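Local coordinates for protein mannose-6-phosphate isomerase (Helicobacter pylori, PDB 2QH5) that probably makes GDP-mannose from mannose 1-phosphate and GTP, the work of the nucleotidyltransferase domain held in this N-terminal piece of a longer type 2 mannose-6-phosphate isomerase, at residues V139-S144 / K258-N263; Y154-N159 / G182-N187. One frame throughout, in Å; residues are numbered along the deposited sequence. Where two conformers were deposited one is given.

Contact 1: V139-S144 / K258-N263; sequences VTFGVS and KMVELN
Strands 139-144 and 258-261 lie side by side as a parallel pair, at one margin of the large mixed sheet of the nucleotidyltransferase domain. V139 pairs with K258, and the register runs on through T140 with M259 and F141 with V260 to G142 with E261. Four backbone hydrogen bonds join them. T140 N to K258 O is 3.0 Å and almost straight. G142 N reaches V260 O at 2.9 Å. G142 O takes L262 N at 2.7 Å, which carries the pairing past E261.

One face of the pair carries V139, F141 and V260. V139 CG1, anti to the backbone N (chi1 -169°), meets V260 CG2 at 3.8 Å. F141 CD2 is the ring atom nearest V260 CB. L262 follows on: its CD1 rests 3.8 Å from F141 CB, and its CB touches V143 CG2. A129 and L132 of helix 119-134 cover this face.

The other face holds T140 and M259. M259 bends at chi3 (85°), and its SD and CE come over G142, with SD 3.8 Å from G142 CA. The absence of a side chain at G142 leaves room for this thioether. T140 CG2 touches M259 CG at 4.0 Å. I155 touches both T140 and M259 on this face, and Y185 also touches M259.

Strand 184-194 runs antiparallel along strand 138-144 on its other edge. A parallel pair joined to an antiparallel strand, with a helix packed over one face, fits the mixed alpha/beta sheet of the GT-A nucleotidyltransferase fold.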
ATOM      1  N   VAL A 139      -6.842   6.049  -5.927  1.00 48.18           N
ATOM      2  CA  VAL A 139      -6.314   5.530  -7.169  1.00 48.35           C
ATOM      3  C   VAL A 139      -5.751   4.157  -6.935  1.00 50.76           C
ATOM      4  O   VAL A 139      -4.962   3.940  -6.017  1.00 53.98           O
ATOM      5  CB  VAL A 139      -5.237   6.465  -7.787  1.00 46.83           C
ATOM      6  CG1 VAL A 139      -4.917   6.043  -9.198  1.00 54.71           C
ATOM      7  CG2 VAL A 139      -5.705   7.912  -7.763  1.00 43.37           C
ATOM      8  N   THR A 140      -6.187   3.229  -7.775  1.00 57.69           N
ATOM      9  CA  THR A 140      -5.705   1.863  -7.763  1.00 60.73           C
ATOM     10  C   THR A 140      -4.975   1.570  -9.084  1.00 61.40           C
ATOM     11  O   THR A 140      -5.006   2.390  -9.999  1.00 65.17           O
ATOM     12  CB  THR A 140      -6.866   0.886  -7.526  1.00 61.50           C
ATOM     13  OG1 THR A 140      -6.339  -0.413  -7.239  1.00 79.41           O
ATOM     14  CG2 THR A 140      -7.789   0.818  -8.737  1.00 59.77           C
ATOM     15  N   PHE A 141      -4.302   0.424  -9.177  1.00 59.16           N
ATOM     16  CA  PHE A 141      -3.505   0.104 -10.357  1.00 58.39           C
ATOM     17  C   PHE A 141      -3.875  -1.253 -10.950  1.00 63.86           C
ATOM     18  O   PHE A 141      -3.911  -2.261 -10.242  1.00 63.93           O
ATOM     19  CB  PHE A 141      -2.006   0.124 -10.038  1.00 57.01           C
ATOM     20  CG  PHE A 141      -1.445   1.495  -9.753  1.00 59.95           C
ATOM     21  CD1 PHE A 141      -1.627   2.106  -8.510  1.00 53.95           C
ATOM     22  CD2 PHE A 141      -0.687   2.157 -10.709  1.00 61.75           C
ATOM     23  CE1 PHE A 141      -1.094   3.366  -8.241  1.00 58.13           C
ATOM     24  CE2 PHE A 141      -0.145   3.421 -10.445  1.00 64.53           C
ATOM     25  CZ  PHE A 141      -0.347   4.023  -9.210  1.00 56.72           C
ATOM     26  N   GLY A 142      -4.128  -1.275 -12.257  1.00 64.74           N
ATOM     27  CA  GLY A 142      -4.533  -2.497 -12.936  1.00 70.03           C
ATOM     28  C   GLY A 142      -3.395  -3.239 -13.613  1.00 72.67           C
ATOM     29  O   GLY A 142      -2.493  -2.626 -14.185  1.00 72.53           O
ATOM     30  N   VAL A 143      -3.441  -4.564 -13.537  1.00 75.42           N
ATOM     31  CA  VAL A 143      -2.487  -5.421 -14.232  1.00 79.16           C
ATOM     32  C   VAL A 143      -3.275  -6.424 -15.066  1.00 84.69           C
ATOM     33  O   VAL A 143      -4.179  -7.093 -14.556  1.00 83.70           O
ATOM     34  CB  VAL A 143      -1.522  -6.139 -13.250  1.00 78.43           C
ATOM     35  CG1 VAL A 143      -0.778  -7.283 -13.935  1.00 77.78           C
ATOM     36  CG2 VAL A 143      -0.527  -5.148 -12.661  1.00 74.07           C
ATOM     37  N   SER A 144      -2.934  -6.501 -16.351  1.00 91.56           N
ATOM     38  CA  SER A 144      -3.648  -7.335 -17.317  1.00 95.98           C
ATOM     39  C   SER A 144      -3.510  -8.822 -17.025  1.00 98.08           C
ATOM     40  O   SER A 144      -2.405  -9.362 -16.965  1.00 98.80           O
ATOM     41  CB  SER A 144      -3.183  -7.020 -18.741  1.00 97.36           C
ATOM     42  OG  SER A 144      -1.800  -6.712 -18.761  1.00 99.60           O
ATOM     43  N   LYS A 258     -10.558   5.370  -9.219  1.00 55.78           N
ATOM     44  CA  LYS A 258     -10.060   5.325 -10.598  1.00 54.61           C
ATOM     45  C   LYS A 258      -8.901   4.339 -10.747  1.00 54.35           C
ATOM     46  O   LYS A 258      -8.292   3.935  -9.766  1.00 57.85           O
ATOM     47  CB  LYS A 258      -9.645   6.719 -11.079  1.00 56.60           C
ATOM     48  CG  LYS A 258     -10.794   7.730 -11.163  1.00 56.21           C
ATOM     49  CD  LYS A 258     -11.769   7.404 -12.283  1.00 55.06           C
ATOM     50  CE  LYS A 258     -12.770   8.529 -12.483  1.00 59.41           C
ATOM     51  NZ  LYS A 258     -13.997   8.338 -11.679  1.00 64.02           N
ATOM     52  N   MET A 259      -8.598   3.951 -11.977  1.00 54.99           N
ATOM     53  CA  MET A 259      -7.549   2.971 -12.222  1.00 55.80           C
ATOM     54  C   MET A 259      -6.482   3.554 -13.146  1.00 62.66           C
ATOM     55  O   MET A 259      -6.767   4.440 -13.952  1.00 67.97           O
ATOM     56  CB  MET A 259      -8.150   1.712 -12.847  1.00 54.45           C
ATOM     57  CG  MET A 259      -7.301   0.462 -12.689  1.00 57.80           C
ATOM     58  SD  MET A 259      -7.858  -0.895 -13.732  1.00 53.89           S
ATOM     59  CE  MET A 259      -6.992  -0.458 -15.232  1.00 67.37           C
ATOM     60  N   VAL A 260      -5.249   3.075 -12.998  1.00 64.92           N
ATOM     61  CA  VAL A 260      -4.154   3.364 -13.929  1.00 65.10           C
ATOM     62  C   VAL A 260      -3.498   2.026 -14.278  1.00 70.08           C
ATOM     63  O   VAL A 260      -3.223   1.232 -13.389  1.00 72.84           O
ATOM     64  CB  VAL A 260      -3.108   4.334 -13.316  1.00 61.43           C
ATOM     65  CG1 VAL A 260      -2.022   4.677 -14.326  1.00 60.91           C
ATOM     66  CG2 VAL A 260      -3.769   5.608 -12.828  1.00 53.76           C
ATOM     67  N   GLU A 261      -3.266   1.763 -15.561  1.00 76.70           N
ATOM     68  CA  GLU A 261      -2.682   0.482 -15.986  1.00 82.92           C
ATOM     69  C   GLU A 261      -1.196   0.368 -15.653  1.00 86.41           C
ATOM     70  O   GLU A 261      -0.421   1.295 -15.896  1.00 88.88           O
ATOM     71  CB  GLU A 261      -2.875   0.265 -17.488  1.00 84.85           C
ATOM     72  CG  GLU A 261      -4.319   0.224 -17.952  1.00 87.01           C
ATOM     73  CD  GLU A 261      -4.448   0.418 -19.450  1.00 87.45           C
ATOM     74  OE1 GLU A 261      -3.621  -0.144 -20.200  1.00 82.98           O
ATOM     75  OE2 GLU A 261      -5.378   1.135 -19.879  1.00 90.28           O
ATOM     76  N   LEU A 262      -0.809  -0.772 -15.090  1.00 92.22           N
ATOM     77  CA  LEU A 262       0.599  -1.070 -14.847  1.00 99.44           C
ATOM     78  C   LEU A 262       1.139  -2.039 -15.891  1.00105.86           C
ATOM     79  O   LEU A 262       0.899  -3.251 -15.827  1.00106.27           O
ATOM     80  CB  LEU A 262       0.828  -1.620 -13.434  1.00 97.60           C
ATOM     81  CG  LEU A 262       1.302  -0.632 -12.363  1.00 99.15           C
ATOM     82  CD1 LEU A 262       1.361  -1.305 -11.004  1.00 99.57           C
ATOM     83  CD2 LEU A 262       2.661  -0.041 -12.715  1.00 97.62           C
ATOM     84  N   ASN A 263       1.856  -1.485 -16.864  1.00112.02           N
ATOM     85  CA  ASN A 263       2.512  -2.276 -17.895  1.00116.88           C
ATOM     86  C   ASN A 263       4.015  -2.146 -17.700  1.00117.60           C
ATOM     87  O   ASN A 263       4.690  -1.431 -18.446  1.00117.13           O
ATOM     88  CB  ASN A 263       2.101  -1.785 -19.287  1.00118.78           C
ATOM     89  CG  ASN A 263       0.669  -1.271 -19.329  1.00121.19           C
ATOM     90  OD1 ASN A 263      -0.250  -1.912 -18.820  1.00123.51           O
ATOM     91  ND2 ASN A 263       0.477  -0.105 -19.941  1.00122.50           N
TER

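Contact 2: Y154-N159 / G182-N187; sequences YIESPN and GGFYFN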
ATOM      1  N   TYR A 154      -9.989  -8.266  -8.222  1.00 82.15           N
ATOM      2  CA  TYR A 154     -10.373  -8.036  -9.606  1.00 80.53           C
ATOM      3  C   TYR A 154     -11.004  -6.666  -9.757  1.00 74.51           C
ATOM      4  O   TYR A 154     -11.996  -6.350  -9.092  1.00 72.60           O
ATOM      5  CB  TYR A 154     -11.340  -9.120 -10.088  1.00 85.32           C
ATOM      6  CG  TYR A 154     -10.672 -10.415 -10.501  1.00 93.12           C
ATOM      7  CD1 TYR A 154      -9.961 -11.189  -9.580  1.00 96.20           C
ATOM      8  CD2 TYR A 154     -10.759 -10.873 -11.813  1.00 92.27           C
ATOM      9  CE1 TYR A 154      -9.350 -12.372  -9.957  1.00 93.14           C
ATOM     10  CE2 TYR A 154     -10.155 -12.056 -12.197  1.00 91.96           C
ATOM     11  CZ  TYR A 154      -9.451 -12.798 -11.267  1.00 91.65           C
ATOM     12  OH  TYR A 154      -8.852 -13.972 -11.654  1.00 95.15           O
ATOM     13  N   ILE A 155     -10.409  -5.854 -10.626  1.00 68.77           N
ATOM     14  CA  ILE A 155     -10.969  -4.552 -10.978  1.00 65.64           C
ATOM     15  C   ILE A 155     -11.680  -4.647 -12.324  1.00 64.26           C
ATOM     16  O   ILE A 155     -11.061  -4.993 -13.334  1.00 60.74           O
ATOM     17  CB  ILE A 155      -9.879  -3.458 -11.087  1.00 60.93           C
ATOM     18  CG1 ILE A 155      -8.997  -3.426  -9.840  1.00 53.02           C
ATOM     19  CG2 ILE A 155     -10.522  -2.105 -11.318  1.00 57.99           C
ATOM     20  CD1 ILE A 155      -7.702  -2.656 -10.030  1.00 56.20           C
ATOM     21  N   GLU A 156     -12.979  -4.351 -12.341  1.00 64.96           N
ATOM     22  CA  GLU A 156     -13.695  -4.236 -13.609  1.00 64.73           C
ATOM     23  C   GLU A 156     -13.543  -2.829 -14.145  1.00 59.02           C
ATOM     24  O   GLU A 156     -14.023  -1.874 -13.539  1.00 57.33           O
ATOM     25  CB  GLU A 156     -15.183  -4.565 -13.478  1.00 65.22           C
ATOM     26  CG  GLU A 156     -15.902  -4.547 -14.831  1.00 67.29           C
ATOM     27  CD  GLU A 156     -17.332  -5.056 -14.774  1.00 71.25           C
ATOM     28  OE1 GLU A 156     -18.085  -4.818 -15.739  1.00 81.48           O
ATOM     29  OE2 GLU A 156     -17.707  -5.702 -13.778  1.00 75.77           O
ATOM     30  N   SER A 157     -12.863  -2.704 -15.275  1.00 55.06           N
ATOM     31  CA  SER A 157     -12.744  -1.415 -15.934  0.50 58.03           C
ATOM     32  C   SER A 157     -12.797  -1.599 -17.446  1.00 58.91           C
ATOM     33  O   SER A 157     -11.856  -2.116 -18.055  1.00 60.01           O
ATOM     34  CB  SER A 157     -11.469  -0.687 -15.508  0.50 55.65           C
ATOM     35  OG  SER A 157     -10.506  -0.723 -16.535  0.50 57.66           O
ATOM     36  N   PRO A 158     -13.926  -1.194 -18.059  1.00 63.98           N
ATOM     37  CA  PRO A 158     -14.050  -1.322 -19.510  1.00 67.07           C
ATOM     38  C   PRO A 158     -13.069  -0.407 -20.248  1.00 67.49           C
ATOM     39  O   PRO A 158     -12.443  -0.836 -21.218  1.00 69.94           O
ATOM     40  CB  PRO A 158     -15.503  -0.899 -19.776  1.00 69.66           C
ATOM     41  CG  PRO A 158     -15.882  -0.033 -18.601  1.00 65.82           C
ATOM     42  CD  PRO A 158     -15.136  -0.608 -17.443  1.00 66.68           C
ATOM     43  N   ASN A 159     -12.914   0.822 -19.756  1.00 67.76           N
ATOM     44  CA  ASN A 159     -12.134   1.850 -20.435  1.00 67.35           C
ATOM     45  C   ASN A 159     -10.743   2.112 -19.843  1.00 68.20           C
ATOM     46  O   ASN A 159     -10.065   3.059 -20.250  1.00 65.57           O
ATOM     47  CB  ASN A 159     -12.936   3.156 -20.489  1.00 67.01           C
ATOM     48  CG  ASN A 159     -13.276   3.696 -19.108  1.00 68.67           C
ATOM     49  OD1 ASN A 159     -12.406   3.824 -18.246  1.00 70.84           O
ATOM     50  ND2 ASN A 159     -14.547   4.035 -18.898  1.00 56.06           N
ATOM     51  N   GLY A 182     -13.436  -9.850 -20.594  1.00108.41           N
ATOM     52  CA  GLY A 182     -12.541  -8.759 -20.978  1.00102.40           C
ATOM     53  C   GLY A 182     -12.841  -7.481 -20.213  1.00 98.38           C
ATOM     54  O   GLY A 182     -13.951  -7.291 -19.712  1.00 97.82           O
ATOM     55  N   GLY A 183     -11.854  -6.596 -20.126  1.00 94.82           N
ATOM     56  CA  GLY A 183     -11.997  -5.371 -19.340  1.00 90.18           C
ATOM     57  C   GLY A 183     -11.844  -5.631 -17.849  1.00 87.37           C
ATOM     58  O   GLY A 183     -12.379  -4.887 -17.016  1.00 81.91           O
ATOM     59  N   PHE A 184     -11.114  -6.697 -17.521  1.00 85.11           N
ATOM     60  CA  PHE A 184     -10.807  -7.053 -16.138  1.00 81.73           C
ATOM     61  C   PHE A 184      -9.306  -7.055 -15.876  1.00 81.17           C
ATOM     62  O   PHE A 184      -8.525  -7.593 -16.667  1.00 82.18           O
ATOM     63  CB  PHE A 184     -11.414  -8.408 -15.776  1.00 77.86           C
ATOM     64  CG  PHE A 184     -12.799  -8.312 -15.219  1.00 77.40           C
ATOM     65  CD1 PHE A 184     -13.904  -8.471 -16.042  1.00 78.43           C
ATOM     66  CD2 PHE A 184     -12.999  -8.039 -13.870  1.00 78.46           C
ATOM     67  CE1 PHE A 184     -15.189  -8.373 -15.528  1.00 81.40           C
ATOM     68  CE2 PHE A 184     -14.280  -7.944 -13.344  1.00 78.41           C
ATOM     69  CZ  PHE A 184     -15.378  -8.112 -14.174  1.00 80.69           C
ATOM     70  N   TYR A 185      -8.917  -6.441 -14.762  1.00 80.76           N
ATOM     71  CA  TYR A 185      -7.515  -6.325 -14.375  1.00 80.79           C
ATOM     72  C   TYR A 185      -7.285  -6.896 -12.971  1.00 79.05           C
ATOM     73  O   TYR A 185      -8.184  -6.879 -12.123  1.00 76.22           O
ATOM     74  CB  TYR A 185      -7.070  -4.859 -14.394  1.00 83.27           C
ATOM     75  CG  TYR A 185      -7.159  -4.137 -15.725  1.00 86.65           C
ATOM     76  CD1 TYR A 185      -6.009  -3.841 -16.457  1.00 88.43           C
ATOM     77  CD2 TYR A 185      -8.383  -3.708 -16.233  1.00 89.35           C
ATOM     78  CE1 TYR A 185      -6.081  -3.159 -17.668  1.00 86.97           C
ATOM     79  CE2 TYR A 185      -8.466  -3.035 -17.446  1.00 88.13           C
ATOM     80  CZ  TYR A 185      -7.314  -2.761 -18.155  1.00 87.33           C
ATOM     81  OH  TYR A 185      -7.406  -2.090 -19.352  1.00 88.01           O
ATOM     82  N   PHE A 186      -6.079  -7.407 -12.734  1.00 78.24           N
ATOM     83  CA  PHE A 186      -5.648  -7.755 -11.383  1.00 76.68           C
ATOM     84  C   PHE A 186      -5.356  -6.472 -10.628  1.00 70.94           C
ATOM     85  O   PHE A 186      -4.686  -5.576 -11.145  1.00 68.62           O
ATOM     86  CB  PHE A 186      -4.364  -8.595 -11.400  1.00 78.48           C
ATOM     87  CG  PHE A 186      -4.576 -10.049 -11.728  1.00 81.43           C
ATOM     88  CD1 PHE A 186      -5.620 -10.769 -11.152  1.00 81.98           C
ATOM     89  CD2 PHE A 186      -3.700 -10.709 -12.590  1.00 80.73           C
ATOM     90  CE1 PHE A 186      -5.804 -12.117 -11.444  1.00 81.94           C
ATOM     91  CE2 PHE A 186      -3.876 -12.053 -12.889  1.00 80.78           C
ATOM     92  CZ  PHE A 186      -4.929 -12.761 -12.312  1.00 81.07           C
ATOM     93  N   ASN A 187      -5.862  -6.380  -9.407  1.00 67.32           N
ATOM     94  CA  ASN A 187      -5.455  -5.301  -8.524  1.00 66.42           C
ATOM     95  C   ASN A 187      -4.003  -5.493  -8.086  1.00 65.69           C
ATOM     96  O   ASN A 187      -3.630  -6.553  -7.579  1.00 71.05           O
ATOM     97  CB  ASN A 187      -6.378  -5.206  -7.313  1.00 63.42           C
ATOM     98  CG  ASN A 187      -5.930  -4.150  -6.330  1.00 63.62           C
ATOM     99  OD1 ASN A 187      -5.335  -3.135  -6.714  1.00 67.21           O
ATOM    100  ND2 ASN A 187      -6.195  -4.386  -5.052  1.00 63.08           N
TER
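I155 and Y185 form the hydrogen-bonded pair of an antiparallel strand pairing, flanked by the non-hydrogen-bonded pairs Y154 with F186 and E156 with F184. I155 N to Y185 O is 2.9 Å and Y185 N to I155 O is 3.0 Å. S157 N adds a 2.8 Å bond to G183 O.

The rings of Y154, F184 and F186 share one face with E156; Y185 lies on the other. F186 turns an edge to the face of Y154 in a T-shaped pair, with planes at 79° and centroids 5.4 Å apart. F184 CD2 comes to the edge of the Y154 ring, near its plane, close to Y154 CD2. The two strands belong to the antiparallel part of the mixed GT-A sheet, where strand 153-156 lies between strands 165-168 and 184-194.

E156 has CG anti to the backbone N (chi1 -176°) and an extended chain beyond. This lays CG over the face of the F184 ring, 4.1 Å from its centroid, as a CH-pi contact. The carboxylate stays against the ring near CZ, its plane turned from the ring's, and OE2 makes a salt bridge with R165. F178 stacks on F184.

On the opposite face, I155 CG1 is anti to the carbonyl carbon (chi1 -52°), and CD1 packs against N187 CA at 3.8 Å. S157 O lies in the plane of the Y185 ring, at its edge.

Overall arrangement
Contacts 1 and 2 have their centres about 9 Å apart and share one sheet, in which strands 138-144 and 184-194 are neighbours. Contact 2 falls within the chain span between the two segments of contact 1. The backbones meet directly: V143 O lies 2.7 Å from F186 N, a probable hydrogen bond. Side chains meet too, with T140 OG1 2.9 Å from N187 OD1 and M259 CE 3.7 Å from Y185 CD2. The strand order 257-261, 138-144, 184-194 and 153-156 spans both contacts. Both contacts belong to the nucleotidyltransferase domain.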